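Local atomic coordinates of sensor protein CpxA (Vibrio parahaemolyticus, PDB entry 3V67), a protein that probably acts as a membrane-bound histidine kinase of a two-component system, of which this chain is the periplasmic, signal-sensing domain with a PAS fold. Residues R19-E22 and T23-A26; D25-Q28 and N29-K33. All coordinates share one frame; numbering follows the deposited sequence.

Contact 1: R19-E22 and T23-A26; sequences RIIE and TRDA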
loop_
_atom_site.group_PDB
_atom_site.type_symbol
_atom_site.label_atom_id
_atom_site.label_comp_id
_atom_site.label_asym_id
_atom_site.label_seq_id
_atom_site.Cartn_x
_atom_site.Cartn_y
_atom_site.Cartn_z
ATOM N N ARG A 19 -10.644 -4.271 -8.592
ATOM C CA ARG A 19 -11.787 -4.826 -7.882
ATOM C C ARG A 19 -12.931 -3.821 -7.809
ATOM O O ARG A 19 -14.061 -4.142 -8.165
ATOM C CB ARG A 19 -11.390 -5.266 -6.476
ATOM C CG ARG A 19 -12.566 -5.731 -5.637
ATOM C CD ARG A 19 -13.242 -6.949 -6.258
ATOM N NE ARG A 19 -12.813 -8.193 -5.627
ATOM C CZ ARG A 19 -11.793 -8.936 -6.045
ATOM N NH1 ARG A 19 -11.086 -8.566 -7.104
ATOM N NH2 ARG A 19 -11.480 -10.052 -5.401
ATOM N N ILE A 20 -12.624 -2.610 -7.352
ATOM C CA ILE A 20 -13.603 -1.530 -7.246
ATOM C C ILE A 20 -14.333 -1.299 -8.565
ATOM O O ILE A 20 -15.555 -1.136 -8.594
ATOM C CB ILE A 20 -12.931 -0.215 -6.804
ATOM C CG1 ILE A 20 -12.432 -0.332 -5.363
ATOM C CG2 ILE A 20 -13.893 0.956 -6.934
ATOM C CD1 ILE A 20 -11.644 0.871 -4.892
ATOM N N ILE A 21 -13.573 -1.290 -9.656
ATOM C CA ILE A 21 -14.146 -1.156 -10.991
ATOM C C ILE A 21 -15.107 -2.305 -11.282
ATOM O O ILE A 21 -16.208 -2.101 -11.807
ATOM C CB ILE A 21 -13.042 -1.117 -12.065
ATOM C CG1 ILE A 21 -12.235 0.175 -11.939
ATOM C CG2 ILE A 21 -13.636 -1.233 -13.458
ATOM C CD1 ILE A 21 -13.088 1.430 -11.997
ATOM N N GLU A 22 -14.684 -3.513 -10.919
ATOM C CA GLU A 22 -15.499 -4.706 -11.128
ATOM C C GLU A 22 -16.831 -4.672 -10.371
ATOM O O GLU A 22 -17.877 -4.986 -10.943
ATOM C CB GLU A 22 -14.704 -5.966 -10.777
ATOM C CG GLU A 22 -13.592 -6.282 -11.769
ATOM C CD GLU A 22 -12.687 -7.405 -11.301
ATOM O OE1 GLU A 22 -12.847 -7.864 -10.150
ATOM O OE2 GLU A 22 -11.813 -7.828 -12.086
ATOM N N THR A 23 -16.802 -4.287 -9.097
ATOM C CA THR A 23 -18.040 -4.226 -8.322
ATOM C C THR A 23 -18.894 -3.033 -8.739
ATOM O O THR A 23 -20.111 -3.051 -8.581
ATOM C CB THR A 23 -17.807 -4.179 -6.790
ATOM O OG1 THR A 23 -17.855 -2.825 -6.329
ATOM C CG2 THR A 23 -16.480 -4.809 -6.411
ATOM N N ARG A 24 -18.252 -1.995 -9.267
ATOM C CA ARG A 24 -18.979 -0.855 -9.811
ATOM C C ARG A 24 -19.802 -1.324 -11.003
ATOM O O ARG A 24 -21.019 -1.131 -11.041
ATOM C CB ARG A 24 -18.010 0.255 -10.230
ATOM C CG ARG A 24 -18.658 1.603 -10.563
ATOM C CD ARG A 24 -19.107 1.694 -12.019
ATOM N NE ARG A 24 -18.170 1.038 -12.927
ATOM C CZ ARG A 24 -17.129 1.633 -13.501
ATOM N NH1 ARG A 24 -16.874 2.914 -13.269
ATOM N NH2 ARG A 24 -16.336 0.943 -14.308
ATOM N N ASP A 25 -19.127 -1.940 -11.972
ATOM C CA ASP A 25 -19.794 -2.485 -13.151
ATOM C C ASP A 25 -20.881 -3.484 -12.766
ATOM O O ASP A 25 -21.951 -3.520 -13.377
ATOM C CB ASP A 25 -18.778 -3.152 -14.084
ATOM C CG ASP A 25 -18.084 -2.158 -14.999
ATOM O OD1 ASP A 25 -18.154 -0.942 -14.725
ATOM O OD2 ASP A 25 -17.464 -2.592 -15.994
ATOM N N ALA A 26 -20.601 -4.285 -11.741
ATOM C CA ALA A 26 -21.552 -5.289 -11.270
ATOM C C ALA A 26 -22.814 -4.659 -10.689
ATOM O O ALA A 26 -23.925 -5.088 -10.994
ATOM C CB ALA A 26 -20.897 -6.197 -10.246
#
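Ile21 lays its CG2 methyl beside the guanidinium of Arg24, one turn further along helix 14-30, with CG2 3.6 Å from Arg24 NH2 and approaching obliquely. The two side chains run side by side and point the same way. That methyl stands anti to the backbone N of Ile21 (chi1 -68° puts CG1 beside the N), which aims it along the helix toward the arginine. Bends at chi2 and chi3 bring the Arg24 chain round toward Asp25, and its side-on edge, NE and NH2, closes on one oxygen of that residue: NE and NH2 each lie 2.7 Å from Asp25 OD1. OD1 is met nearly along its C-O axis by NE but from above the carboxylate plane by NH2, and neither bond is straight, the angles at hydrogen being about 130°. NH1 bonds the Pro109 carbonyl, and an arginine suits a place where an apolar shaft must end in several donors. On another side of the helix Thr23 turns its CG2 methyl to Arg19, 3.9 Å from Arg19 CD, the two side chains crossing at about a right angle. A looser salt bridge, Arg19 NH1 to Glu22 OE1 at 3.6 Å, spans one turn here. Ile20 instead faces Ala105, Val108 and Met119 of the sheet, where a branched apolar residue fits. Underneath, four i to i+4 backbone bonds, Thr23 N to Arg19 O through Ala26 N to Glu22 O, make a regular alpha-helix; with Ile20 and Thr23 buried against the sheet and Arg19 and Glu22 partly exposed, it is amphipathic, packed on the antiparallel sheet of a PAS fold.

Contact 2: D25-Q28 and N29-K33; sequences DAIQ and NKYSK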
loop_
_atom_site.group_PDB
_atom_site.type_symbol
_atom_site.label_atom_id
_atom_site.label_comp_id
_atom_site.label_asym_id
_atom_site.label_seq_id
_atom_site.Cartn_x
_atom_site.Cartn_y
_atom_site.Cartn_z
ATOM N N ASP A 25 -19.127 -1.940 -11.972
ATOM C CA ASP A 25 -19.794 -2.485 -13.151
ATOM C C ASP A 25 -20.881 -3.484 -12.766
ATOM O O ASP A 25 -21.951 -3.520 -13.377
ATOM C CB ASP A 25 -18.778 -3.152 -14.084
ATOM C CG ASP A 25 -18.084 -2.158 -14.999
ATOM O OD1 ASP A 25 -18.154 -0.942 -14.725
ATOM O OD2 ASP A 25 -17.464 -2.592 -15.994
ATOM N N ALA A 26 -20.601 -4.285 -11.741
ATOM C CA ALA A 26 -21.552 -5.289 -11.270
ATOM C C ALA A 26 -22.814 -4.659 -10.689
ATOM O O ALA A 26 -23.925 -5.088 -10.994
ATOM C CB ALA A 26 -20.897 -6.197 -10.246
ATOM N N ILE A 27 -22.635 -3.647 -9.844
ATOM C CA ILE A 27 -23.758 -2.924 -9.253
ATOM C C ILE A 27 -24.561 -2.220 -10.343
ATOM O O ILE A 27 -25.797 -2.194 -10.306
ATOM C CB ILE A 27 -23.279 -1.904 -8.194
ATOM C CG1 ILE A 27 -22.791 -2.631 -6.938
ATOM C CG2 ILE A 27 -24.387 -0.932 -7.832
ATOM C CD1 ILE A 27 -22.418 -1.702 -5.794
ATOM N N GLN A 28 -23.849 -1.664 -11.319
ATOM C CA GLN A 28 -24.475 -1.019 -12.466
ATOM C C GLN A 28 -25.357 -1.987 -13.243
ATOM O O GLN A 28 -26.473 -1.650 -13.629
ATOM C CB GLN A 28 -23.412 -0.429 -13.395
ATOM C CG GLN A 28 -23.172 1.053 -13.208
ATOM C CD GLN A 28 -22.123 1.597 -14.151
ATOM O OE1 GLN A 28 -21.906 2.805 -14.223
ATOM N NE2 GLN A 28 -21.472 0.706 -14.889
ATOM N N ASN A 29 -24.848 -3.191 -13.471
ATOM C CA ASN A 29 -25.587 -4.189 -14.236
ATOM C C ASN A 29 -26.735 -4.831 -13.465
ATOM O O ASN A 29 -27.755 -5.194 -14.051
ATOM C CB ASN A 29 -24.644 -5.266 -14.779
ATOM C CG ASN A 29 -24.243 -5.009 -16.215
ATOM O OD1 ASN A 29 -25.030 -4.485 -17.006
ATOM N ND2 ASN A 29 -23.012 -5.373 -16.564
ATOM N N LYS A 30 -26.568 -4.967 -12.154
ATOM C CA LYS A 30 -27.597 -5.574 -11.320
ATOM C C LYS A 30 -28.853 -4.712 -11.251
ATOM O O LYS A 30 -29.973 -5.220 -11.334
ATOM C CB LYS A 30 -27.071 -5.828 -9.909
ATOM C CG LYS A 30 -28.149 -6.289 -8.946
ATOM C CD LYS A 30 -27.566 -6.794 -7.641
ATOM C CE LYS A 30 -28.666 -7.318 -6.733
ATOM N NZ LYS A 30 -28.117 -7.932 -5.496
ATOM N N TYR A 31 -28.661 -3.406 -11.109
ATOM C CA TYR A 31 -29.780 -2.491 -10.930
ATOM C C TYR A 31 -30.073 -1.673 -12.180
ATOM O O TYR A 31 -30.613 -0.570 -12.094
ATOM C CB TYR A 31 -29.512 -1.562 -9.746
ATOM C CG TYR A 31 -29.307 -2.306 -8.451
ATOM C CD1 TYR A 31 -28.031 -2.616 -7.999
ATOM C CD2 TYR A 31 -30.389 -2.714 -7.687
ATOM C CE1 TYR A 31 -27.840 -3.304 -6.816
ATOM C CE2 TYR A 31 -30.211 -3.401 -6.504
ATOM C CZ TYR A 31 -28.936 -3.694 -6.071
ATOM O OH TYR A 31 -28.758 -4.380 -4.891
ATOM N N SER A 32 -29.723 -2.219 -13.339
ATOM C CA SER A 32 -29.948 -1.534 -14.608
ATOM C C SER A 32 -31.440 -1.373 -14.885
ATOM O O SER A 32 -31.856 -0.463 -15.603
ATOM C CB SER A 32 -29.276 -2.293 -15.754
ATOM O OG SER A 32 -29.797 -3.607 -15.872
ATOM N N LYS A 33 -32.239 -2.261 -14.306
ATOM C CA LYS A 33 -33.682 -2.228 -14.492
ATOM C C LYS A 33 -34.350 -1.163 -13.627
ATOM O O LYS A 33 -35.392 -0.620 -13.994
ATOM C CB LYS A 33 -34.285 -3.600 -14.186
ATOM C CG LYS A 33 -33.731 -4.249 -12.923
ATOM C CD LYS A 33 -34.643 -5.362 -12.434
ATOM C CE LYS A 33 -34.954 -6.355 -13.543
ATOM N NZ LYS A 33 -34.361 -7.693 -13.271
#
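Tyr31 brings one ring edge to the carbonyl of Ile27: CD1 lies 3.2 Å from Ile27 O, which sits near the ring plane. The same CD1 is 4.0 Å from Ile27 CG2, an apolar touch between two side chains that cross obliquely. Over one face of the ring passes the aliphatic part of Lys30, whose CG stands 3.7 Å above the plane and is offset toward the rim; the lysine continues extended, a long chain suited to an exposed position. What sets the ring there is the first torsion of Tyr31, chi1 -59°, which swings CG beside its own backbone N. That N donates to Ile27 O at 3.2 Å, longer than the two preceding helical bonds, Asn29 N to Asp25 O and Lys30 N to Ala26 O, both 2.9 Å. Tyr31 is also where the backbone leaves helical angles, and just past it Ser32 OG bonds back to the carbonyl O of Asn29 (3.2 Å) from above the carbonyl plane, a serine being short enough to reach three residues back. Further out, Gln28 reaches strand 102-112 with its amide oxygen, OE1 accepting from Val111 N, while the phenol OH of Tyr31 donates to Asp137 O of the second subunit. The end of helix 14-30 thus packs on strand 102-112 through Ile27, which meets Ile110 and Leu112, and on helix 37-46 through Tyr31, which meets Ile40, Arg43 and Val44.

How the contacts relate
Both contacts belong to helix 14-30 and share Asp25 and Ala26, with centres about 10 Å apart. Contact 1 covers the middle of the helix, nearer the centre of the chain; its polar side chains form salt bridges, Arg24 also bonding a carbonyl of strand 102-112. Contact 2 covers the end, where the regular bonding gives out and the side-chain contact is an aromatic ring against an isoleucine. Each has two buried residues, but contact 1 has none exposed whereas contact 2 has three. Each leans on strand 102-112, but contact 1 adds strand 115-124 whereas contact 2 adds helix 37-46. The second subunit touches both, by packing at contact 1 and also through a hydrogen bond at contact 2.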